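Local atomic coordinates of CptN Toxin (Eubacterium rectale DSM 17629, PDB entry 4RMO), a protein that is the toxin of the CptIN type III toxin-antitoxin system, probably an endoribonuclease, held by its RNA antitoxin and linked to bacteriophage resistance. Residues H75-I89 and L111-K125. Sequence-based numbering, arbitrary orientation.
Sequences HIVKLDDSHESAFLI and LRLTSEHAAKEIEQK. With CA (calcium ion), chain Q; nucleotides of chain F.
Asp80 and Thr114 meet where a beta-hairpin, strands 75-78 and 84-87, packs against the start of helix 116-134, a worked example of a protein joint that also holds RNA. Asp80 lies in the type I turn from Leu79 to Ser82. Asp80 CB touches Leu111 CD1 and lies 3.6 Å from OP2 of A14 of chain F. CG sits beside the backbone N, anti to the carbonyl carbon, and there the carboxylate divides its work. Asp80 OD1 binds the calcium ion at 2.5 Å and accepts a hydrogen bond from a water that in turn accepts from Ser115 N. Asp80 OD2 accepts from Thr114 OG1 at 2.6 Å, on the syn side and 24° out of the carboxylate plane. The phosphate of A14 and four waters complete the calcium's ligands, so the metal probably offsets the closeness of carboxylate and phosphate. One of those waters donates to Thr114 OG1, making the threonine a second-shell residue that holds both Asp80 OD2 and a calcium-bound water.

Behind this polar end, strand 75-78 runs nearly antiparallel to helix segment 116-125 over an apolar seam. Leu79 CD2 meets Leu113 CD1 at about a right angle, and Val77 CG2 rests against Ala118 CB. Ile122 CD1 stands almost over the centre of the Phe87 ring, a CH-pi contact 3.6 Å from the centroid, while Tyr33 meets the same ring edge-to-face.

The far end is polar again. His75, its CG anti to the backbone N (chi1 -175°), reaches across to the helix, and CD2 presses on Ile122 CG1. Extended Lys125, also bonded to Cys71 O, donates from NZ to His75 ND1 at 3.1 Å, tilted 23° from the ring plane.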
ATOM      1  N   HIS A  75       3.515 -20.348   5.275  1.00 30.44           N
ATOM      2  CA  HIS A  75       2.460 -19.505   4.711  1.00 30.41           C
ATOM      3  C   HIS A  75       1.678 -20.345   3.699  1.00 29.64           C
ATOM      4  O   HIS A  75       2.257 -21.014   2.825  1.00 25.25           O
ATOM      5  CB  HIS A  75       3.094 -18.303   4.046  1.00 31.47           C
ATOM      6  CG  HIS A  75       2.107 -17.303   3.542  1.00 36.02           C
ATOM      7  ND1 HIS A  75       1.423 -16.441   4.373  1.00 42.55           N
ATOM      8  CD2 HIS A  75       1.696 -17.014   2.293  1.00 38.75           C
ATOM      9  CE1 HIS A  75       0.604 -15.692   3.659  1.00 41.90           C
ATOM     10  NE2 HIS A  75       0.748 -16.026   2.391  1.00 42.53           N
ATOM     11  N   ILE A  76       0.371 -20.325   3.842  1.00 28.28           N
ATOM     12  CA  ILE A  76      -0.528 -21.132   3.034  1.00 31.73           C
ATOM     13  C   ILE A  76      -1.340 -20.198   2.174  1.00 30.82           C
ATOM     14  O   ILE A  76      -1.950 -19.246   2.663  1.00 30.30           O
ATOM     15  CB  ILE A  76      -1.453 -21.974   3.918  1.00 34.43           C
ATOM     16  CG1 ILE A  76      -0.628 -23.047   4.617  1.00 31.58           C
ATOM     17  CG2 ILE A  76      -2.525 -22.645   3.085  1.00 37.00           C
ATOM     18  CD1 ILE A  76      -1.365 -23.775   5.697  1.00 30.66           C
ATOM     19  N   VAL A  77      -1.304 -20.426   0.882  1.00 29.20           N
ATOM     20  CA  VAL A  77      -2.066 -19.627  -0.030  1.00 29.57           C
ATOM     21  C   VAL A  77      -2.503 -20.450  -1.242  1.00 33.81           C
ATOM     22  O   VAL A  77      -1.863 -21.439  -1.628  1.00 31.79           O
ATOM     23  CB  VAL A  77      -1.253 -18.388  -0.457  1.00 33.67           C
ATOM     24  CG1 VAL A  77      -0.075 -18.763  -1.326  1.00 34.44           C
ATOM     25  CG2 VAL A  77      -2.129 -17.375  -1.182  1.00 38.68           C
ATOM     26  N   LYS A  78      -3.622 -20.051  -1.828  1.00 35.44           N
ATOM     27  CA  LYS A  78      -4.159 -20.690  -3.016  1.00 41.02           C
ATOM     28  C   LYS A  78      -3.335 -20.205  -4.187  1.00 34.92           C
ATOM     29  O   LYS A  78      -3.258 -18.997  -4.436  1.00 31.69           O
ATOM     30  CB  LYS A  78      -5.628 -20.281  -3.180  1.00 48.56           C
ATOM     31  CG  LYS A  78      -6.558 -21.363  -3.658  1.00 59.85           C
ATOM     32  CD  LYS A  78      -8.015 -20.893  -3.717  1.00 69.23           C
ATOM     33  CE  LYS A  78      -8.624 -20.993  -2.330  1.00 70.59           C
ATOM     34  NZ  LYS A  78     -10.075 -20.696  -2.214  1.00 75.77           N
ATOM     35  N   LEU A  79      -2.756 -21.132  -4.935  1.00 31.06           N
ATOM     36  CA  LEU A  79      -2.014 -20.753  -6.165  1.00 32.29           C
ATOM     37  C   LEU A  79      -2.967 -20.599  -7.346  1.00 29.48           C
ATOM     38  O   LEU A  79      -4.164 -20.874  -7.242  1.00 24.19           O
ATOM     39  CB  LEU A  79      -0.961 -21.792  -6.512  1.00 31.31           C
ATOM     40  CG  LEU A  79       0.009 -22.113  -5.381  1.00 34.67           C
ATOM     41  CD1 LEU A  79       1.070 -23.062  -5.890  1.00 32.45           C
ATOM     42  CD2 LEU A  79       0.644 -20.827  -4.862  1.00 36.11           C
ATOM     43  N   ASP A  80      -2.422 -20.201  -8.479  1.00 29.05           N
ATOM     44  CA  ASP A  80      -3.206 -19.983  -9.683  1.00 32.63           C
ATOM     45  C   ASP A  80      -3.785 -21.305 -10.287  1.00 34.37           C
ATOM     46  O   ASP A  80      -4.583 -21.249 -11.207  1.00 32.33           O
ATOM     47  CB  ASP A  80      -2.385 -19.218 -10.733  1.00 31.78           C
ATOM     48  CG  ASP A  80      -1.942 -17.829 -10.250  1.00 29.48           C
ATOM     49  OD1 ASP A  80      -2.541 -17.341  -9.287  1.00 27.41           O
ATOM     50  OD2 ASP A  80      -1.022 -17.239 -10.830  1.00 32.22           O
ATOM     51  N   ASP A  81      -3.393 -22.464  -9.762  1.00 29.32           N
ATOM     52  CA  ASP A  81      -4.048 -23.702 -10.103  1.00 31.00           C
ATOM     53  C   ASP A  81      -5.320 -23.930  -9.229  1.00 32.39           C
ATOM     54  O   ASP A  81      -5.917 -25.000  -9.286  1.00 26.62           O
ATOM     55  CB  ASP A  81      -3.077 -24.896  -9.959  1.00 30.66           C
ATOM     56  CG  ASP A  81      -2.582 -25.113  -8.528  1.00 35.73           C
ATOM     57  OD1 ASP A  81      -3.108 -24.507  -7.554  1.00 33.34           O
ATOM     58  OD2 ASP A  81      -1.642 -25.936  -8.368  1.00 39.17           O
ATOM     59  N   SER A  82      -5.646 -22.931  -8.396  1.00 30.55           N
ATOM     60  CA  SER A  82      -6.830 -22.910  -7.572  1.00 31.46           C
ATOM     61  C   SER A  82      -6.778 -23.890  -6.425  1.00 35.66           C
ATOM     62  O   SER A  82      -7.797 -24.134  -5.792  1.00 34.70           O
ATOM     63  CB  SER A  82      -8.084 -23.091  -8.416  1.00 33.62           C
ATOM     64  OG  SER A  82      -8.058 -22.165  -9.510  1.00 35.15           O
ATOM     65  N   HIS A  83      -5.587 -24.391  -6.085  1.00 35.00           N
ATOM     66  CA  HIS A  83      -5.427 -25.209  -4.886  1.00 36.04           C
ATOM     67  C   HIS A  83      -4.469 -24.566  -3.889  1.00 33.75           C
ATOM     68  O   HIS A  83      -3.576 -23.817  -4.277  1.00 27.95           O
ATOM     69  CB  HIS A  83      -4.949 -26.617  -5.254  1.00 40.13           C
ATOM     70  CG  HIS A  83      -5.862 -27.306  -6.220  1.00 51.35           C
ATOM     71  ND1 HIS A  83      -5.524 -27.545  -7.535  1.00 61.11           N
ATOM     72  CD2 HIS A  83      -7.132 -27.754  -6.077  1.00 57.65           C
ATOM     73  CE1 HIS A  83      -6.526 -28.142  -8.153  1.00 56.56           C
ATOM     74  NE2 HIS A  83      -7.516 -28.273  -7.292  1.00 60.64           N
ATOM     75  N   GLU A  84      -4.701 -24.868  -2.605  1.00 35.12           N
ATOM     76  CA  GLU A  84      -3.912 -24.349  -1.503  1.00 33.49           C
ATOM     77  C   GLU A  84      -2.568 -25.053  -1.423  1.00 30.67           C
ATOM     78  O   GLU A  84      -2.493 -26.263  -1.553  1.00 28.57           O
ATOM     79  CB  GLU A  84      -4.671 -24.518  -0.196  1.00 37.58           C
ATOM     80  CG  GLU A  84      -5.763 -23.473  -0.070  1.00 41.24           C
ATOM     81  CD  GLU A  84      -6.374 -23.429   1.312  1.00 51.46           C
ATOM     82  OE1 GLU A  84      -6.664 -24.503   1.889  1.00 60.99           O
ATOM     83  OE2 GLU A  84      -6.493 -22.320   1.857  1.00 59.68           O
ATOM     84  N   SER A  85      -1.511 -24.278  -1.229  1.00 28.84           N
ATOM     85  CA  SER A  85      -0.165 -24.795  -1.049  1.00 27.15           C
ATOM     86  C   SER A  85       0.483 -24.179   0.179  1.00 27.74           C
ATOM     87  O   SER A  85       0.346 -22.980   0.412  1.00 22.99           O
ATOM     88  CB  SER A  85       0.706 -24.425  -2.248  1.00 25.10           C
ATOM     89  OG  SER A  85       0.204 -24.967  -3.465  1.00 27.57           O
ATOM     90  N   ALA A  86       1.251 -24.990   0.906  1.00 23.97           N
ATOM     91  CA  ALA A  86       2.051 -24.534   1.984  1.00 24.34           C
ATOM     92  C   ALA A  86       3.489 -24.239   1.549  1.00 23.39           C
ATOM     93  O   ALA A  86       4.135 -25.075   0.965  1.00 27.24           O
ATOM     94  CB  ALA A  86       2.057 -25.558   3.096  1.00 26.36           C
ATOM     95  N   PHE A  87       3.950 -23.027   1.847  1.00 24.18           N
ATOM     96  CA  PHE A  87       5.281 -22.563   1.573  1.00 24.97           C
ATOM     97  C   PHE A  87       6.046 -22.818   2.845  1.00 27.21           C
ATOM     98  O   PHE A  87       5.729 -22.210   3.866  1.00 27.05           O
ATOM     99  CB  PHE A  87       5.285 -21.082   1.288  1.00 24.78           C
ATOM    100  CG  PHE A  87       4.785 -20.708  -0.086  1.00 26.34           C
ATOM    101  CD1 PHE A  87       3.438 -20.862  -0.434  1.00 24.62           C
ATOM    102  CD2 PHE A  87       5.631 -20.121  -0.995  1.00 25.11           C
ATOM    103  CE1 PHE A  87       2.990 -20.470  -1.666  1.00 25.20           C
ATOM    104  CE2 PHE A  87       5.192 -19.722  -2.228  1.00 24.84           C
ATOM    105  CZ  PHE A  87       3.873 -19.919  -2.574  1.00 25.50           C
ATOM    106  N   LEU A  88       6.991 -23.754   2.815  1.00 26.51           N
ATOM    107  CA  LEU A  88       7.722 -24.109   4.018  1.00 25.81           C
ATOM    108  C   LEU A  88       8.945 -23.197   4.089  1.00 27.86           C
ATOM    109  O   LEU A  88      10.074 -23.583   3.801  1.00 26.12           O
ATOM    110  CB  LEU A  88       8.101 -25.564   4.071  1.00 29.19           C
ATOM    111  CG  LEU A  88       7.017 -26.628   3.840  1.00 34.20           C
ATOM    112  CD1 LEU A  88       7.448 -28.013   4.342  1.00 33.86           C
ATOM    113  CD2 LEU A  88       5.678 -26.256   4.366  1.00 32.06           C
ATOM    114  N   ILE A  89       8.683 -21.965   4.495  1.00 27.97           N
ATOM    115  CA  ILE A  89       9.693 -20.936   4.503  1.00 27.35           C
ATOM    116  C   ILE A  89      10.794 -21.347   5.497  1.00 28.36           C
ATOM    117  O   ILE A  89      11.972 -21.057   5.284  1.00 26.82           O
ATOM    118  CB  ILE A  89       9.060 -19.580   4.888  1.00 27.11           C
ATOM    119  CG1 ILE A  89       7.887 -19.294   3.935  1.00 27.94           C
ATOM    120  CG2 ILE A  89      10.090 -18.480   4.828  1.00 24.92           C
ATOM    121  CD1 ILE A  89       7.229 -17.933   4.104  1.00 27.30           C
ATOM    122  N   LEU A 111       3.775 -21.817 -14.155  1.00 30.04           N
ATOM    123  CA  LEU A 111       3.087 -21.481 -12.924  1.00 28.26           C
ATOM    124  C   LEU A 111       3.937 -20.494 -12.131  1.00 30.31           C
ATOM    125  O   LEU A 111       5.127 -20.692 -11.941  1.00 28.30           O
ATOM    126  CB  LEU A 111       2.850 -22.706 -12.068  1.00 28.74           C
ATOM    127  CG  LEU A 111       1.927 -22.523 -10.886  1.00 28.06           C
ATOM    128  CD1 LEU A 111       0.504 -22.275 -11.348  1.00 31.96           C
ATOM    129  CD2 LEU A 111       1.938 -23.741  -9.974  1.00 26.71           C
ATOM    130  N   ARG A 112       3.319 -19.428 -11.672  1.00 29.05           N
ATOM    131  CA  ARG A 112       4.012 -18.468 -10.856  1.00 33.81           C
ATOM    132  C   ARG A 112       3.021 -17.778  -9.901  1.00 32.27           C
ATOM    133  O   ARG A 112       1.784 -17.970  -9.990  1.00 28.00           O
ATOM    134  CB  ARG A 112       4.801 -17.517 -11.742  1.00 41.56           C
ATOM    135  CG  ARG A 112       3.959 -16.565 -12.543  1.00 47.18           C
ATOM    136  CD  ARG A 112       4.518 -16.245 -13.929  1.00 51.53           C
ATOM    137  NE  ARG A 112       3.571 -16.906 -14.805  1.00 59.10           N
ATOM    138  CZ  ARG A 112       2.597 -16.334 -15.503  1.00 54.20           C
ATOM    139  NH1 ARG A 112       2.451 -15.030 -15.574  1.00 52.44           N
ATOM    140  NH2 ARG A 112       1.778 -17.114 -16.172  1.00 50.26           N
ATOM    141  N   LEU A 113       3.557 -17.099  -8.901  1.00 28.36           N
ATOM    142  CA  LEU A 113       2.693 -16.442  -7.902  1.00 29.06           C
ATOM    143  C   LEU A 113       2.382 -15.043  -8.470  1.00 28.98           C
ATOM    144  O   LEU A 113       3.072 -14.095  -8.193  1.00 30.82           O
ATOM    145  CB  LEU A 113       3.379 -16.392  -6.550  1.00 29.93           C
ATOM    146  CG  LEU A 113       2.498 -15.976  -5.399  1.00 28.37           C
ATOM    147  CD1 LEU A 113       1.386 -16.953  -5.142  1.00 28.17           C
ATOM    148  CD2 LEU A 113       3.366 -15.867  -4.154  1.00 31.06           C
ATOM    149  N   THR A 114       1.326 -14.950  -9.296  1.00 30.49           N
ATOM    150  CA  THR A 114       0.990 -13.700  -9.992  1.00 29.07           C
ATOM    151  C   THR A 114       0.380 -12.659  -9.062  1.00 29.44           C
ATOM    152  O   THR A 114       0.520 -11.468  -9.323  1.00 34.46           O
ATOM    153  CB  THR A 114      -0.016 -13.953 -11.127  1.00 30.16           C
ATOM    154  OG1 THR A 114      -1.167 -14.676 -10.618  1.00 27.64           O
ATOM    155  CG2 THR A 114       0.636 -14.733 -12.229  1.00 30.03           C
ATOM    156  N   SER A 115      -0.311 -13.099  -8.002  1.00 31.19           N
ATOM    157  CA  SER A 115      -0.843 -12.180  -6.999  1.00 31.98           C
ATOM    158  C   SER A 115       0.285 -11.483  -6.228  1.00 34.02           C
ATOM    159  O   SER A 115       0.845 -12.045  -5.278  1.00 33.07           O
ATOM    160  CB  SER A 115      -1.756 -12.912  -6.025  1.00 31.93           C
ATOM    161  OG  SER A 115      -2.951 -13.353  -6.643  1.00 31.41           O
ATOM    162  N   GLU A 116       0.605 -10.260  -6.629  1.00 31.83           N
ATOM    163  CA  GLU A 116       1.695  -9.534  -6.018  1.00 36.12           C
ATOM    164  C   GLU A 116       1.567  -9.374  -4.517  1.00 38.01           C
ATOM    165  O   GLU A 116       2.575  -9.396  -3.818  1.00 44.23           O
ATOM    166  CB  GLU A 116       1.920  -8.175  -6.659  1.00 35.56           C
ATOM    167  CG  GLU A 116       2.374  -8.253  -8.105  1.00 42.03           C
ATOM    168  CD  GLU A 116       2.373  -6.870  -8.771  1.00 46.86           C
ATOM    169  OE1 GLU A 116       3.073  -5.983  -8.244  1.00 52.71           O
ATOM    170  OE2 GLU A 116       1.674  -6.656  -9.781  1.00 35.29           O
ATOM    171  N   HIS A 117       0.370  -9.230  -3.985  1.00 31.92           N
ATOM    172  CA  HIS A 117       0.292  -9.003  -2.560  1.00 33.09           C
ATOM    173  C   HIS A 117       0.701 -10.258  -1.778  1.00 33.70           C
ATOM    174  O   HIS A 117       1.157 -10.161  -0.640  1.00 32.88           O
ATOM    175  CB  HIS A 117      -1.111  -8.534  -2.114  1.00 32.80           C
ATOM    176  CG  HIS A 117      -2.113  -9.641  -2.015  1.00 36.70           C
ATOM    177  ND1 HIS A 117      -2.784 -10.143  -3.120  1.00 39.02           N
ATOM    178  CD2 HIS A 117      -2.558 -10.345  -0.950  1.00 38.74           C
ATOM    179  CE1 HIS A 117      -3.570 -11.130  -2.736  1.00 35.55           C
ATOM    180  NE2 HIS A 117      -3.464 -11.263  -1.424  1.00 39.34           N
ATOM    181  N   ALA A 118       0.474 -11.441  -2.350  1.00 33.76           N
ATOM    182  CA  ALA A 118       0.856 -12.688  -1.680  1.00 30.31           C
ATOM    183  C   ALA A 118       2.381 -12.832  -1.791  1.00 33.32           C
ATOM    184  O   ALA A 118       3.028 -13.180  -0.814  1.00 34.23           O
ATOM    185  CB  ALA A 118       0.165 -13.889  -2.283  1.00 30.86           C
ATOM    186  N   ALA A 119       2.940 -12.536  -2.954  1.00 28.38           N
ATOM    187  CA  ALA A 119       4.361 -12.615  -3.118  1.00 28.90           C
ATOM    188  C   ALA A 119       5.071 -11.723  -2.115  1.00 30.67           C
ATOM    189  O   ALA A 119       6.119 -12.094  -1.561  1.00 27.38           O
ATOM    190  CB  ALA A 119       4.760 -12.210  -4.530  1.00 26.68           C
ATOM    191  N   LYS A 120       4.546 -10.509  -1.941  1.00 30.97           N
ATOM    192  CA  LYS A 120       5.150  -9.530  -1.045  1.00 32.38           C
ATOM    193  C   LYS A 120       5.120 -10.009   0.389  1.00 31.38           C
ATOM    194  O   LYS A 120       6.110  -9.920   1.105  1.00 29.34           O
ATOM    195  CB  LYS A 120       4.450  -8.182  -1.180  1.00 38.08           C
ATOM    196  CG  LYS A 120       4.993  -7.124  -0.264  1.00 48.99           C
ATOM    197  CD  LYS A 120       4.229  -5.809  -0.437  1.00 54.52           C
ATOM    198  CE  LYS A 120       4.209  -5.005   0.862  1.00 61.93           C
ATOM    199  NZ  LYS A 120       3.852  -3.585   0.621  1.00 70.02           N
ATOM    200  N   GLU A 121       4.016 -10.591   0.801  1.00 30.85           N
ATOM    201  CA  GLU A 121       3.946 -11.099   2.150  1.00 31.76           C
ATOM    202  C   GLU A 121       4.951 -12.256   2.364  1.00 31.22           C
ATOM    203  O   GLU A 121       5.517 -12.411   3.443  1.00 31.29           O
ATOM    204  CB  GLU A 121       2.524 -11.547   2.458  1.00 37.17           C
ATOM    205  CG  GLU A 121       2.184 -11.459   3.931  1.00 49.66           C
ATOM    206  CD  GLU A 121       0.801 -11.997   4.284  1.00 58.53           C
ATOM    207  OE1 GLU A 121      -0.077 -12.108   3.368  1.00 68.21           O
ATOM    208  OE2 GLU A 121       0.619 -12.341   5.478  1.00 64.22           O
ATOM    209  N   ILE A 122       5.091 -13.113   1.364  1.00 31.71           N
ATOM    210  CA  ILE A 122       5.968 -14.261   1.444  1.00 31.43           C
ATOM    211  C   ILE A 122       7.418 -13.779   1.467  1.00 33.42           C
ATOM    212  O   ILE A 122       8.224 -14.295   2.218  1.00 32.19           O
ATOM    213  CB  ILE A 122       5.730 -15.271   0.292  1.00 33.39           C
ATOM    214  CG1 ILE A 122       4.476 -16.119   0.633  1.00 36.16           C
ATOM    215  CG2 ILE A 122       6.918 -16.222   0.121  1.00 29.72           C
ATOM    216  CD1 ILE A 122       3.863 -16.814  -0.549  1.00 35.67           C
ATOM    217  N   GLU A 123       7.737 -12.800   0.648  1.00 27.33           N
ATOM    218  CA  GLU A 123       9.072 -12.245   0.619  0.60 29.77           C
ATOM    219  C   GLU A 123       9.441 -11.676   2.020  1.00 30.10           C
ATOM    220  O   GLU A 123      10.553 -11.888   2.513  1.00 26.29           O
ATOM    221  CB  GLU A 123       9.223 -11.215  -0.527  0.60 32.43           C
ATOM    222  CG  GLU A 123       9.956 -11.759  -1.804  0.60 37.73           C
ATOM    223  CD  GLU A 123       9.147 -12.599  -2.891  0.60 38.41           C
ATOM    224  OE1 GLU A 123       8.167 -13.426  -2.623  0.60 29.81           O
ATOM    225  OE2 GLU A 123       9.567 -12.453  -4.084  0.60 29.26           O
ATOM    226  N   GLN A 124       8.508 -10.994   2.661  1.00 29.10           N
ATOM    227  CA  GLN A 124       8.802 -10.434   3.975  1.00 31.31           C
ATOM    228  C   GLN A 124       9.031 -11.518   4.966  1.00 31.82           C
ATOM    229  O   GLN A 124       9.912 -11.391   5.833  1.00 27.55           O
ATOM    230  CB  GLN A 124       7.699  -9.489   4.477  1.00 32.57           C
ATOM    231  CG  GLN A 124       7.737  -8.136   3.746  1.00 37.71           C
ATOM    232  CD  GLN A 124       6.563  -7.193   4.104  1.00 41.07           C
ATOM    233  OE1 GLN A 124       5.799  -7.443   5.047  1.00 45.19           O
ATOM    234  NE2 GLN A 124       6.462  -6.085   3.373  1.00 35.77           N
ATOM    235  N   LYS A 125       8.211 -12.544   4.906  1.00 28.63           N
ATOM    236  CA  LYS A 125       8.334 -13.622   5.863  1.00 27.98           C
ATOM    237  C   LYS A 125       9.680 -14.294   5.678  1.00 29.27           C
ATOM    238  O   LYS A 125      10.328 -14.671   6.644  1.00 26.20           O
ATOM    239  CB  LYS A 125       7.179 -14.592   5.699  1.00 28.35           C
ATOM    240  CG  LYS A 125       5.914 -14.061   6.298  1.00 27.02           C
ATOM    241  CD  LYS A 125       4.753 -15.012   6.156  1.00 30.82           C
ATOM    242  CE  LYS A 125       3.463 -14.407   6.699  1.00 27.31           C
ATOM    243  NZ  LYS A 125       2.521 -15.480   7.075  1.00 30.77           N
TER
HETATM  244 CA    CA Q 201      -4.744 -16.235  -9.499  1.00 33.65          CA
ATOM    245  P     G F  13      -9.167 -11.269 -13.169  1.00 32.48           P
ATOM    246  OP1   G F  13      -9.962 -10.970 -14.386  1.00 39.23           O
ATOM    247  OP2   G F  13      -9.718 -12.163 -12.137  1.00 25.12           O
ATOM    248  O5'   G F  13      -7.777 -11.785 -13.736  1.00 35.18           O
ATOM    249  C5'   G F  13      -6.922 -12.608 -12.923  1.00 36.20           C
ATOM    250  C4'   G F  13      -5.560 -12.642 -13.540  1.00 34.95           C
ATOM    251  O4'   G F  13      -4.924 -11.377 -13.285  1.00 35.21           O
ATOM    252  C3'   G F  13      -4.604 -13.700 -12.992  1.00 35.44           C
ATOM    253  O3'   G F  13      -4.781 -14.920 -13.725  1.00 32.82           O
ATOM    254  C2'   G F  13      -3.249 -13.073 -13.258  1.00 32.60           C
ATOM    255  O2'   G F  13      -2.882 -13.278 -14.608  1.00 37.60           O
ATOM    256  C1'   G F  13      -3.537 -11.587 -13.041  1.00 35.91           C
ATOM    257  N9    G F  13      -3.220 -11.073 -11.711  1.00 29.98           N
ATOM    258  C8    G F  13      -3.858 -11.337 -10.520  1.00 31.55           C
ATOM    259  N7    G F  13      -3.343 -10.688  -9.511  1.00 35.03           N
ATOM    260  C5    G F  13      -2.320  -9.934 -10.077  1.00 29.93           C
ATOM    261  C6    G F  13      -1.399  -9.038  -9.480  1.00 30.65           C
ATOM    262  O6    G F  13      -1.295  -8.715  -8.279  1.00 32.48           O
ATOM    263  N1    G F  13      -0.533  -8.496 -10.425  1.00 27.56           N
ATOM    264  C2    G F  13      -0.555  -8.772 -11.770  1.00 28.50           C
ATOM    265  N2    G F  13       0.383  -8.180 -12.515  1.00 27.90           N
ATOM    266  N3    G F  13      -1.387  -9.626 -12.331  1.00 30.50           N
ATOM    267  C4    G F  13      -2.258 -10.141 -11.439  1.00 30.00           C
ATOM    268  P     A F  14      -4.696 -16.345 -12.990  1.00 35.74           P
ATOM    269  OP1   A F  14      -5.970 -17.042 -13.153  1.00 33.46           O
ATOM    270  OP2   A F  14      -4.159 -16.172 -11.583  1.00 28.66           O
ATOM    271  O5'   A F  14      -3.593 -17.087 -13.861  1.00 28.35           O
ATOM    272  C5'   A F  14      -2.250 -16.583 -13.903  1.00 33.36           C
ATOM    273  C4'   A F  14      -1.441 -17.359 -14.910  1.00 32.71           C
ATOM    274  O4'   A F  14      -1.489 -18.772 -14.570  1.00 32.89           O
ATOM    275  C3'   A F  14      -1.999 -17.299 -16.317  1.00 32.08           C
ATOM    276  O3'   A F  14      -1.571 -16.159 -17.032  1.00 32.63           O
ATOM    277  C2'   A F  14      -1.458 -18.586 -16.924  1.00 34.03           C
ATOM    278  O2'   A F  14      -0.120 -18.451 -17.343  1.00 31.40           O
ATOM    279  C1'   A F  14      -1.573 -19.546 -15.748  1.00 30.28           C
ATOM    280  N9    A F  14      -2.810 -20.347 -15.713  1.00 32.81           N
ATOM    281  C8    A F  14      -3.714 -20.527 -14.693  1.00 30.24           C
ATOM    282  N7    A F  14      -4.662 -21.391 -14.975  1.00 28.89           N
ATOM    283  C5    A F  14      -4.338 -21.832 -16.255  1.00 33.03           C
ATOM    284  C6    A F  14      -4.935 -22.781 -17.118  1.00 33.28           C
ATOM    285  N6    A F  14      -6.043 -23.453 -16.819  1.00 33.50           N
ATOM    286  N1    A F  14      -4.339 -23.018 -18.307  1.00 33.25           N
ATOM    287  C2    A F  14      -3.239 -22.321 -18.617  1.00 36.83           C
ATOM    288  N3    A F  14      -2.571 -21.421 -17.884  1.00 35.40           N
ATOM    289  C4    A F  14      -3.180 -21.226 -16.701  1.00 30.42           C
ATOM    290  P     U F  42      -8.211 -29.525 -18.011  1.00 39.13           P
ATOM    291  OP1   U F  42      -7.794 -30.255 -19.241  1.00 46.13           O
ATOM    292  OP2   U F  42      -9.204 -30.063 -17.060  1.00 39.34           O
ATOM    293  O5'   U F  42      -6.887 -29.280 -17.168  1.00 39.00           O
ATOM    294  C5'   U F  42      -5.764 -28.549 -17.728  1.00 39.53           C
ATOM    295  C4'   U F  42      -4.777 -28.204 -16.635  1.00 39.63           C
ATOM    296  O4'   U F  42      -5.436 -27.371 -15.633  1.00 37.26           O
ATOM    297  C3'   U F  42      -4.215 -29.405 -15.878  1.00 37.14           C
ATOM    298  O3'   U F  42      -2.861 -29.233 -15.526  1.00 35.52           O
ATOM    299  C2'   U F  42      -5.020 -29.407 -14.596  1.00 34.77           C
ATOM    300  O2'   U F  42      -4.340 -30.016 -13.536  1.00 36.87           O
ATOM    301  C1'   U F  42      -5.174 -27.914 -14.363  1.00 37.07           C
ATOM    302  N1    U F  42      -6.276 -27.585 -13.450  1.00 38.35           N
ATOM    303  C2    U F  42      -5.933 -26.868 -12.329  1.00 40.97           C
ATOM    304  O2    U F  42      -4.795 -26.497 -12.115  1.00 37.56           O
ATOM    305  N3    U F  42      -6.971 -26.606 -11.464  1.00 44.74           N
ATOM    306  C4    U F  42      -8.291 -26.976 -11.606  1.00 44.76           C
ATOM    307  O4    U F  42      -9.105 -26.668 -10.733  1.00 47.19           O
ATOM    308  C5    U F  42      -8.572 -27.726 -12.799  1.00 40.18           C
ATOM    309  C6    U F  42      -7.575 -28.000 -13.657  1.00 39.86           C
TER
HETATM  310  O   HOH W   1       0.644 -18.849 -12.483  1.00 30.80           O
HETATM  311  O   HOH W   2      -1.174 -16.097  -7.346  1.00 32.93           O
HETATM  312  O   HOH W   3      -3.408 -14.218  -9.170  1.00 30.91           O
HETATM  313  O   HOH W   4      -6.272 -18.051 -10.169  1.00 38.28           O
HETATM  314  O   HOH W   5      -6.584 -14.969 -10.312  1.00 30.75           O
HETATM  315  O   HOH W   6      -5.088 -15.646  -7.105  1.00 27.49           O